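PDB 1YQE: hypothetical UPF0204 protein AF0625 from Archaeoglobus fulgidus, which probably acts as a zinc-dependent deacylase that hydrolyses D-aminoacyl-tRNA to free tRNA and a D-amino acid, so countering the toxicity of mischarged tRNA. Local coordinates for residues A28-K33 with F46-T51; K87-H92 with A170-E175; D187-V192 with K277-V282. All coordinates share one frame; numbering follows the deposited sequence.

Interaction 1 (A28-K33 with F46-T51); sequences ADFEEK and FYIAET
Phe-30 brings its ring, end first, against Phe-46 and Ile-48, and its path from CB outwards is a compact example of one aromatic side chain spanning an intervening strand. CB points toward the 46-51 segment, and the torsion about CA-CB (chi1 -74°) sets CG anti to the carbonyl carbon, carrying the ring into the contact. At the far end of the ring the surroundings divide. CE1 comes to the rim of the other ring, 4.0 Å from Phe-46 CZ. CE2 meets a mixed surface: it lies 3.3 Å from the carbonyl O of Phe-46 and 4.0 Å from the CD1 methyl of Ile-48, both approaching the ring obliquely. CZ makes the closest aromatic approach, 3.4 Å from Phe-46 CZ, and stands over one face of the Phe-46 ring, displaced toward its rim. The result is a T-shaped pair with centroids 5.1 Å apart and planes at 68°, Phe-30 giving the edge and Phe-46 the face. The Phe-46 ring reaches this place with CG between the backbone N and the carbonyl carbon (chi1 62°).

In the fold this joins the residue leading into strand 31-35 with the start of the 47-51 region, two strands apart in the sheet. Strands 31-35, 38-42 and 47-51 form an antiparallel meander at one end of the mixed sheet, and Phe-30, just ahead of the outermost strand, reaches past Tyr-41 of the middle one. Leu-24 of helix 15-24 packs against both Phe-46 and Ile-48.

No hydrogen bond crosses the contact, and the carbonyl O of Phe-46 is engaged by the hydroxyl of Ser-43. Cohesion therefore rests on dispersion and the edge-to-face arrangement, perhaps with a small electrostatic gain where Phe-30 CE2 lies near the carbonyl oxygen.

Interaction 2 (K87-H92 with A170-E175); sequences KIFTVH and AEVVAE
The ring of Phe-89 turns its CD1-CE1 side to the CG2 methyl of Val-173, which comes in obliquely. That methyl touches two ring atoms almost equally, lying 3.6 Å from Phe-89 CD1 and 3.7 Å from Phe-89 CE1. Farther out, Val-172 makes a looser approach, its CG1 standing 4.4 Å from Phe-89 CZ and again oblique to the ring. The ring of Phe-134 also meets Phe-89, with the two planes inclined by about 30°.

Here a strand of the mixed sheet packs against a helix. Phe-89 points from strand 88-92 toward helix 167-182, and with CG anti to the carbonyl carbon (chi1 -71°) its ring slides past Val-173, the two side chains running in opposite directions. Val-173 also rests on Ile-157 of strand 152-159 and on Tyr-120 of helix 114-125, the helix that touches Phe-89 through Leu-124. Next along the strand, the backbone of Thr-90 is hydrogen-bonded to that of Glu-156, a residue of the pyrophosphate pocket; the Phe-89 side chain itself lies about 12 Å from the ligand.

All three touching residues are buried and meet through carbon alone. Such a contact has little directional preference, so between these segments it is shape, the fit of valine methyls to a ring, that counts, with no hydrogen bond across.

Interaction 3 (D187-V192 with K277-V282); sequences DWNVAV and KDFRLV
Phe-279 and Leu-281 meet Asn-189, which starts strand 189-194, and Trp-188 just before it, illustrating how a chain terminus can be laid back along a domain. Helix 272-278 ends just before Phe-279, the first residue to leave helical geometry, and the CB of Phe-279 points toward the 187-192 segment. Phe-279 CD1 lies 4.1 Å from Asn-189 ND2, the amide and ring planes standing 78° apart; the amide approaches obliquely and makes a weak hydrogen bond to Thr-211 OG1. Phe-212 adds an edge-to-face partner to the Phe-279 ring.

Both Asn-189 and Phe-212 belong to the four-stranded parallel sheet, in which strands 189-194 and 212-218 lie side by side, so this end of the chain packs beside one edge of the sheet, where 212-218 is an outermost strand.

Two residues on, Leu-281 reaches Trp-188. With chi2 at 172°, CD1 continues the extended chain while the side branch CD2 does the touching, 3.7 Å from Trp-188 CZ3 and 4.0 Å from Trp-188 CH2. The methyl arrives at the edge of the indole, near its plane. At the other end of the indole, NE1 donates to Asn-119 OD1 of helix 114-125, while Lys-118 and Lys-185 make cation-pi contacts with the ring system.

From the N terminus the three contacts come one after another along the chain, and none nests within or crosses another. Interaction 1 closes a short loop of 12 residues that holds strand 38-42, folding back the end of the mixed sheet. Interaction 2 closes a 77-residue excursion through helix 114-125 and strands 135-138 and 152-159, and lays helix 167-182 on the same sheet. Soon after that helix, strand 189-194 opens interaction 3, which closes an 84-residue span holding the remaining parallel-sheet strands (212-218, 242-245, 268-271) and brings the C-terminal tail back to that sheet. Helix 15-24 touches residues of interactions 1 and 2, and helix 114-125 those of interactions 2 and 3.

Interaction 1 (A28-K33 with F46-T51)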
loop_
_atom_site.group_PDB
_atom_site.type_symbol
_atom_site.label_atom_id
_atom_site.label_comp_id
_atom_site.label_asym_id
_atom_site.label_seq_id
_atom_site.Cartn_x
_atom_site.Cartn_y
_atom_site.Cartn_z
ATOM N N ALA A 28 22.657 -3.418 -2.499
ATOM C CA ALA A 28 23.241 -4.606 -1.886
ATOM C C ALA A 28 23.863 -5.517 -2.940
ATOM O O ALA A 28 23.693 -5.301 -4.138
ATOM C CB ALA A 28 22.177 -5.367 -1.104
ATOM N N ASP A 29 24.583 -6.534 -2.479
ATOM C CA ASP A 29 25.233 -7.483 -3.373
ATOM C C ASP A 29 24.221 -8.555 -3.751
ATOM O O ASP A 29 23.984 -9.489 -2.989
ATOM C CB ASP A 29 26.437 -8.118 -2.670
ATOM C CG ASP A 29 27.316 -8.914 -3.619
ATOM O OD1 ASP A 29 28.273 -9.560 -3.136
ATOM O OD2 ASP A 29 27.061 -8.891 -4.843
ATOM N N PHE A 30 23.621 -8.419 -4.928
ATOM C CA PHE A 30 22.621 -9.381 -5.369
ATOM C C PHE A 30 23.143 -10.456 -6.311
ATOM O O PHE A 30 24.147 -10.276 -6.992
ATOM C CB PHE A 30 21.441 -8.668 -6.041
ATOM C CG PHE A 30 20.536 -7.945 -5.081
ATOM C CD1 PHE A 30 20.835 -6.653 -4.656
ATOM C CD2 PHE A 30 19.385 -8.564 -4.597
ATOM C CE1 PHE A 30 20.001 -5.983 -3.763
ATOM C CE2 PHE A 30 18.542 -7.905 -3.703
ATOM C CZ PHE A 30 18.851 -6.610 -3.285
ATOM N N GLU A 31 22.434 -11.579 -6.328
ATOM C CA GLU A 31 22.755 -12.709 -7.187
ATOM C C GLU A 31 21.446 -13.138 -7.839
ATOM O O GLU A 31 20.511 -13.556 -7.154
ATOM C CB GLU A 31 23.326 -13.860 -6.360
ATOM C CG GLU A 31 23.663 -15.093 -7.177
ATOM C CD GLU A 31 24.293 -16.186 -6.340
ATOM O OE1 GLU A 31 23.638 -16.662 -5.387
ATOM O OE2 GLU A 31 25.447 -16.568 -6.636
ATOM N N GLU A 32 21.374 -13.025 -9.161
ATOM C CA GLU A 32 20.161 -13.390 -9.877
ATOM C C GLU A 32 20.009 -14.891 -10.076
ATOM O O GLU A 32 20.984 -15.605 -10.313
ATOM C CB GLU A 32 20.111 -12.704 -11.244
ATOM C CG GLU A 32 18.792 -12.921 -11.964
ATOM C CD GLU A 32 18.825 -12.491 -13.412
ATOM O OE1 GLU A 32 19.185 -11.327 -13.689
ATOM O OE2 GLU A 32 18.483 -13.323 -14.277
ATOM N N LYS A 33 18.772 -15.359 -9.974
ATOM C CA LYS A 33 18.445 -16.766 -10.160
ATOM C C LYS A 33 17.090 -16.837 -10.840
ATOM O O LYS A 33 16.147 -16.164 -10.430
ATOM C CB LYS A 33 18.370 -17.499 -8.820
ATOM C CG LYS A 33 19.705 -17.706 -8.131
ATOM C CD LYS A 33 19.536 -18.588 -6.902
ATOM C CE LYS A 33 20.866 -18.871 -6.223
ATOM N NZ LYS A 33 20.698 -19.789 -5.062
ATOM N N PHE A 46 17.634 -7.806 1.458
ATOM C CA PHE A 46 16.248 -8.021 1.066
ATOM C C PHE A 46 16.205 -8.764 -0.266
ATOM O O PHE A 46 17.240 -8.992 -0.884
ATOM C CB PHE A 46 15.506 -6.678 0.979
ATOM C CG PHE A 46 16.063 -5.733 -0.044
ATOM C CD1 PHE A 46 15.525 -5.678 -1.326
ATOM C CD2 PHE A 46 17.126 -4.890 0.273
ATOM C CE1 PHE A 46 16.034 -4.796 -2.279
ATOM C CE2 PHE A 46 17.643 -4.006 -0.670
ATOM C CZ PHE A 46 17.096 -3.957 -1.952
ATOM N N TYR A 47 15.005 -9.143 -0.696
ATOM C CA TYR A 47 14.819 -9.883 -1.940
ATOM C C TYR A 47 14.087 -9.057 -2.987
ATOM O O TYR A 47 13.391 -8.098 -2.658
ATOM C CB TYR A 47 13.991 -11.139 -1.681
ATOM C CG TYR A 47 14.651 -12.194 -0.825
ATOM C CD1 TYR A 47 13.881 -13.110 -0.111
ATOM C CD2 TYR A 47 16.040 -12.317 -0.770
ATOM C CE1 TYR A 47 14.473 -14.123 0.631
ATOM C CE2 TYR A 47 16.642 -13.333 -0.029
ATOM C CZ TYR A 47 15.850 -14.231 0.667
ATOM O OH TYR A 47 16.432 -15.245 1.393
ATOM N N ILE A 48 14.249 -9.446 -4.249
ATOM C CA ILE A 48 13.570 -8.795 -5.365
ATOM C C ILE A 48 13.095 -9.909 -6.292
ATOM O O ILE A 48 13.830 -10.865 -6.554
ATOM C CB ILE A 48 14.501 -7.869 -6.179
ATOM C CG1 ILE A 48 15.037 -6.735 -5.304
ATOM C CG2 ILE A 48 13.728 -7.287 -7.369
ATOM C CD1 ILE A 48 16.010 -5.807 -6.026
ATOM N N ALA A 49 11.867 -9.799 -6.780
ATOM C CA ALA A 49 11.334 -10.810 -7.682
ATOM C C ALA A 49 10.706 -10.135 -8.886
ATOM O O ALA A 49 9.956 -9.165 -8.753
ATOM C CB ALA A 49 10.303 -11.677 -6.966
ATOM N N GLU A 50 11.023 -10.658 -10.064
ATOM C CA GLU A 50 10.503 -10.123 -11.306
ATOM C C GLU A 50 9.572 -11.169 -11.908
ATOM O O GLU A 50 9.894 -12.358 -11.934
ATOM C CB GLU A 50 11.666 -9.825 -12.252
ATOM C CG GLU A 50 11.402 -8.732 -13.259
ATOM C CD GLU A 50 12.685 -8.156 -13.833
ATOM O OE1 GLU A 50 12.601 -7.222 -14.654
ATOM O OE2 GLU A 50 13.779 -8.634 -13.462
ATOM N N THR A 51 8.411 -10.724 -12.372
ATOM C CA THR A 51 7.431 -11.619 -12.973
ATOM C C THR A 51 6.939 -11.004 -14.275
ATOM O O THR A 51 6.978 -9.786 -14.441
ATOM C CB THR A 51 6.223 -11.832 -12.038
ATOM O OG1 THR A 51 5.298 -12.737 -12.652
ATOM C CG2 THR A 51 5.514 -10.506 -11.767
#

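Interaction 2 (K87-H92 with A170-E175)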
loop_
_atom_site.group_PDB
_atom_site.type_symbol
_atom_site.label_atom_id
_atom_site.label_comp_id
_atom_site.label_asym_id
_atom_site.label_seq_id
_atom_site.Cartn_x
_atom_site.Cartn_y
_atom_site.Cartn_z
ATOM N N LYS A 87 1.906 14.474 -11.282
ATOM C CA LYS A 87 3.152 13.802 -10.925
ATOM C C LYS A 87 3.025 13.445 -9.448
ATOM O O LYS A 87 3.039 14.322 -8.582
ATOM C CB LYS A 87 4.349 14.733 -11.147
ATOM C CG LYS A 87 4.597 15.098 -12.607
ATOM C CD LYS A 87 5.824 15.990 -12.743
ATOM C CE LYS A 87 6.117 16.325 -14.198
ATOM N NZ LYS A 87 6.506 15.115 -14.979
ATOM N N ILE A 88 2.891 12.155 -9.156
ATOM C CA ILE A 88 2.719 11.733 -7.778
ATOM C C ILE A 88 3.390 10.425 -7.393
ATOM O O ILE A 88 3.709 9.592 -8.239
ATOM C CB ILE A 88 1.213 11.584 -7.429
ATOM C CG1 ILE A 88 0.528 10.713 -8.481
ATOM C CG2 ILE A 88 0.541 12.956 -7.350
ATOM C CD1 ILE A 88 -0.958 10.490 -8.229
ATOM N N PHE A 89 3.609 10.283 -6.092
ATOM C CA PHE A 89 4.163 9.071 -5.501
ATOM C C PHE A 89 2.946 8.564 -4.728
ATOM O O PHE A 89 2.345 9.329 -3.980
ATOM C CB PHE A 89 5.274 9.400 -4.500
ATOM C CG PHE A 89 6.536 9.912 -5.128
ATOM C CD1 PHE A 89 7.297 9.096 -5.956
ATOM C CD2 PHE A 89 6.982 11.204 -4.863
ATOM C CE1 PHE A 89 8.492 9.554 -6.515
ATOM C CE2 PHE A 89 8.177 11.672 -5.415
ATOM C CZ PHE A 89 8.931 10.844 -6.242
ATOM N N THR A 90 2.558 7.307 -4.900
ATOM C CA THR A 90 1.399 6.828 -4.160
ATOM C C THR A 90 1.635 5.529 -3.411
ATOM O O THR A 90 2.598 4.802 -3.666
ATOM C CB THR A 90 0.168 6.620 -5.076
ATOM O OG1 THR A 90 0.373 5.464 -5.899
ATOM C CG2 THR A 90 -0.056 7.840 -5.965
ATOM N N VAL A 91 0.745 5.273 -2.462
ATOM C CA VAL A 91 0.762 4.063 -1.659
ATOM C C VAL A 91 -0.683 3.617 -1.482
ATOM O O VAL A 91 -1.580 4.442 -1.270
ATOM C CB VAL A 91 1.376 4.301 -0.260
ATOM C CG1 VAL A 91 1.219 3.052 0.600
ATOM C CG2 VAL A 91 2.852 4.650 -0.394
ATOM N N HIS A 92 -0.908 2.313 -1.601
ATOM C CA HIS A 92 -2.237 1.750 -1.411
ATOM C C HIS A 92 -2.130 0.240 -1.315
ATOM O O HIS A 92 -1.119 -0.351 -1.704
ATOM C CB HIS A 92 -3.175 2.109 -2.570
ATOM C CG HIS A 92 -3.028 1.225 -3.775
ATOM N ND1 HIS A 92 -2.088 1.451 -4.759
ATOM C CD2 HIS A 92 -3.718 0.123 -4.161
ATOM C CE1 HIS A 92 -2.207 0.530 -5.700
ATOM N NE2 HIS A 92 -3.188 -0.288 -5.361
ATOM N N ALA A 170 12.284 7.200 -9.504
ATOM C CA ALA A 170 12.425 5.791 -9.137
ATOM C C ALA A 170 13.509 5.606 -8.084
ATOM O O ALA A 170 13.414 4.724 -7.232
ATOM C CB ALA A 170 12.755 4.959 -10.368
ATOM N N GLU A 171 14.537 6.447 -8.153
ATOM C CA GLU A 171 15.652 6.386 -7.219
ATOM C C GLU A 171 15.189 6.849 -5.832
ATOM O O GLU A 171 15.611 6.307 -4.808
ATOM C CB GLU A 171 16.796 7.266 -7.743
ATOM C CG GLU A 171 18.158 7.015 -7.113
ATOM C CD GLU A 171 18.253 7.535 -5.698
ATOM O OE1 GLU A 171 17.687 8.615 -5.424
ATOM O OE2 GLU A 171 18.906 6.873 -4.864
ATOM N N VAL A 172 14.314 7.853 -5.806
ATOM C CA VAL A 172 13.787 8.357 -4.548
ATOM C C VAL A 172 12.903 7.291 -3.909
ATOM O O VAL A 172 12.968 7.065 -2.701
ATOM C CB VAL A 172 12.981 9.661 -4.761
ATOM C CG1 VAL A 172 12.227 10.030 -3.495
ATOM C CG2 VAL A 172 13.931 10.793 -5.138
ATOM N N VAL A 173 12.087 6.627 -4.723
ATOM C CA VAL A 173 11.214 5.574 -4.219
ATOM C C VAL A 173 12.052 4.419 -3.673
ATOM O O VAL A 173 11.754 3.874 -2.607
ATOM C CB VAL A 173 10.293 5.019 -5.330
ATOM C CG1 VAL A 173 9.640 3.705 -4.864
ATOM C CG2 VAL A 173 9.223 6.040 -5.671
ATOM N N ALA A 174 13.098 4.053 -4.409
ATOM C CA ALA A 174 13.972 2.960 -3.995
ATOM C C ALA A 174 14.612 3.257 -2.644
ATOM O O ALA A 174 14.694 2.378 -1.789
ATOM C CB ALA A 174 15.049 2.713 -5.045
ATOM N N GLU A 175 15.066 4.491 -2.451
ATOM C CA GLU A 175 15.689 4.869 -1.186
ATOM C C GLU A 175 14.680 4.806 -0.048
ATOM O O GLU A 175 14.998 4.336 1.046
ATOM C CB GLU A 175 16.270 6.283 -1.257
ATOM C CG GLU A 175 17.628 6.371 -1.932
ATOM C CD GLU A 175 18.241 7.754 -1.814
ATOM O OE1 GLU A 175 18.126 8.368 -0.732
ATOM O OE2 GLU A 175 18.851 8.223 -2.795
#

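Interaction 3 (D187-V192 with K277-V282)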
loop_
_atom_site.group_PDB
_atom_site.type_symbol
_atom_site.label_atom_id
_atom_site.label_comp_id
_atom_site.label_asym_id
_atom_site.label_seq_id
_atom_site.Cartn_x
_atom_site.Cartn_y
_atom_site.Cartn_z
ATOM N N ASP A 187 5.167 -0.067 15.757
ATOM C CA ASP A 187 4.048 0.091 16.678
ATOM C C ASP A 187 3.189 1.324 16.412
ATOM O O ASP A 187 2.634 1.922 17.333
ATOM C CB ASP A 187 4.562 0.101 18.123
ATOM C CG ASP A 187 5.410 1.318 18.429
ATOM O OD1 ASP A 187 6.019 1.858 17.487
ATOM O OD2 ASP A 187 5.478 1.729 19.605
ATOM N N TRP A 188 3.077 1.700 15.143
ATOM C CA TRP A 188 2.244 2.830 14.772
ATOM C C TRP A 188 0.799 2.384 14.992
ATOM O O TRP A 188 0.489 1.200 14.848
ATOM C CB TRP A 188 2.439 3.188 13.294
ATOM C CG TRP A 188 3.826 3.622 12.942
ATOM C CD1 TRP A 188 4.763 2.909 12.253
ATOM C CD2 TRP A 188 4.426 4.880 13.256
ATOM N NE1 TRP A 188 5.909 3.646 12.113
ATOM C CE2 TRP A 188 5.730 4.864 12.718
ATOM C CE3 TRP A 188 3.988 6.022 13.941
ATOM C CZ2 TRP A 188 6.604 5.949 12.840
ATOM C CZ3 TRP A 188 4.858 7.102 14.066
ATOM C CH2 TRP A 188 6.152 7.056 13.516
ATOM N N ASN A 189 -0.070 3.324 15.352
ATOM C CA ASN A 189 -1.487 3.029 15.555
ATOM C C ASN A 189 -2.052 2.688 14.176
ATOM O O ASN A 189 -1.797 3.404 13.204
ATOM C CB ASN A 189 -2.191 4.252 16.145
ATOM C CG ASN A 189 -1.667 4.610 17.524
ATOM O OD1 ASN A 189 -1.728 3.798 18.446
ATOM N ND2 ASN A 189 -1.142 5.823 17.671
ATOM N N VAL A 190 -2.810 1.598 14.090
ATOM C CA VAL A 190 -3.358 1.145 12.815
ATOM C C VAL A 190 -4.862 1.349 12.689
ATOM O O VAL A 190 -5.629 0.990 13.579
ATOM C CB VAL A 190 -3.061 -0.357 12.584
ATOM C CG1 VAL A 190 -3.510 -0.771 11.183
ATOM C CG2 VAL A 190 -1.579 -0.638 12.778
ATOM N N ALA A 191 -5.282 1.918 11.567
ATOM C CA ALA A 191 -6.700 2.141 11.348
ATOM C C ALA A 191 -7.138 1.749 9.949
ATOM O O ALA A 191 -6.326 1.607 9.041
ATOM C CB ALA A 191 -7.033 3.609 11.576
ATOM N N VAL A 192 -8.440 1.535 9.802
ATOM C CA VAL A 192 -9.025 1.272 8.507
ATOM C C VAL A 192 -9.732 2.609 8.307
ATOM O O VAL A 192 -10.345 3.124 9.236
ATOM C CB VAL A 192 -10.071 0.141 8.547
ATOM C CG1 VAL A 192 -10.960 0.230 7.315
ATOM C CG2 VAL A 192 -9.374 -1.213 8.569
ATOM N N LYS A 277 -5.327 16.218 15.231
ATOM C CA LYS A 277 -5.064 17.094 16.366
ATOM C C LYS A 277 -4.413 16.429 17.579
ATOM O O LYS A 277 -3.464 16.966 18.145
ATOM C CB LYS A 277 -6.372 17.767 16.802
ATOM C CG LYS A 277 -6.279 18.584 18.083
ATOM C CD LYS A 277 -7.670 18.998 18.556
ATOM C CE LYS A 277 -7.622 19.725 19.892
ATOM N NZ LYS A 277 -6.859 20.999 19.808
ATOM N N ASP A 278 -4.913 15.264 17.978
ATOM C CA ASP A 278 -4.376 14.590 19.156
ATOM C C ASP A 278 -3.252 13.581 18.937
ATOM O O ASP A 278 -2.720 13.039 19.905
ATOM C CB ASP A 278 -5.508 13.899 19.928
ATOM C CG ASP A 278 -6.614 14.861 20.341
ATOM O OD1 ASP A 278 -6.314 16.041 20.625
ATOM O OD2 ASP A 278 -7.787 14.430 20.397
ATOM N N PHE A 279 -2.873 13.330 17.687
ATOM C CA PHE A 279 -1.820 12.354 17.414
ATOM C C PHE A 279 -0.682 12.841 16.516
ATOM O O PHE A 279 -0.139 12.066 15.734
ATOM C CB PHE A 279 -2.444 11.102 16.800
ATOM C CG PHE A 279 -3.429 10.412 17.699
ATOM C CD1 PHE A 279 -3.033 9.344 18.498
ATOM C CD2 PHE A 279 -4.757 10.829 17.745
ATOM C CE1 PHE A 279 -3.950 8.699 19.331
ATOM C CE2 PHE A 279 -5.678 10.196 18.573
ATOM C CZ PHE A 279 -5.278 9.129 19.367
ATOM N N ARG A 280 -0.306 14.111 16.638
ATOM C CA ARG A 280 0.765 14.662 15.812
ATOM C C ARG A 280 2.138 14.072 16.120
ATOM O O ARG A 280 2.389 13.591 17.223
ATOM C CB ARG A 280 0.850 16.183 15.971
ATOM C CG ARG A 280 -0.409 16.945 15.608
ATOM C CD ARG A 280 -0.105 18.431 15.465
ATOM N NE ARG A 280 0.609 18.957 16.626
ATOM C CZ ARG A 280 1.098 20.192 16.711
ATOM N NH1 ARG A 280 0.952 21.040 15.700
ATOM N NH2 ARG A 280 1.737 20.579 17.807
ATOM N N LEU A 281 2.982 14.150 15.132
ATOM C CA LEU A 281 4.338 13.709 15.303
ATOM C C LEU A 281 5.182 14.965 15.588
ATOM O O LEU A 281 4.771 16.063 15.254
ATOM C CB LEU A 281 5.022 13.316 13.994
ATOM C CG LEU A 281 4.563 12.065 13.278
ATOM C CD1 LEU A 281 5.213 11.957 11.913
ATOM C CD2 LEU A 281 4.855 10.826 14.101
ATOM N N VAL A 282 5.714 15.321 16.327
ATOM C CA VAL A 282 7.149 15.735 16.199
ATOM C C VAL A 282 7.815 15.644 17.560
ATOM O O VAL A 282 7.495 14.770 18.371
ATOM C CB VAL A 282 7.398 17.155 15.630
ATOM C CG1 VAL A 282 7.351 17.132 14.114
ATOM C CG2 VAL A 282 6.363 18.142 16.176
#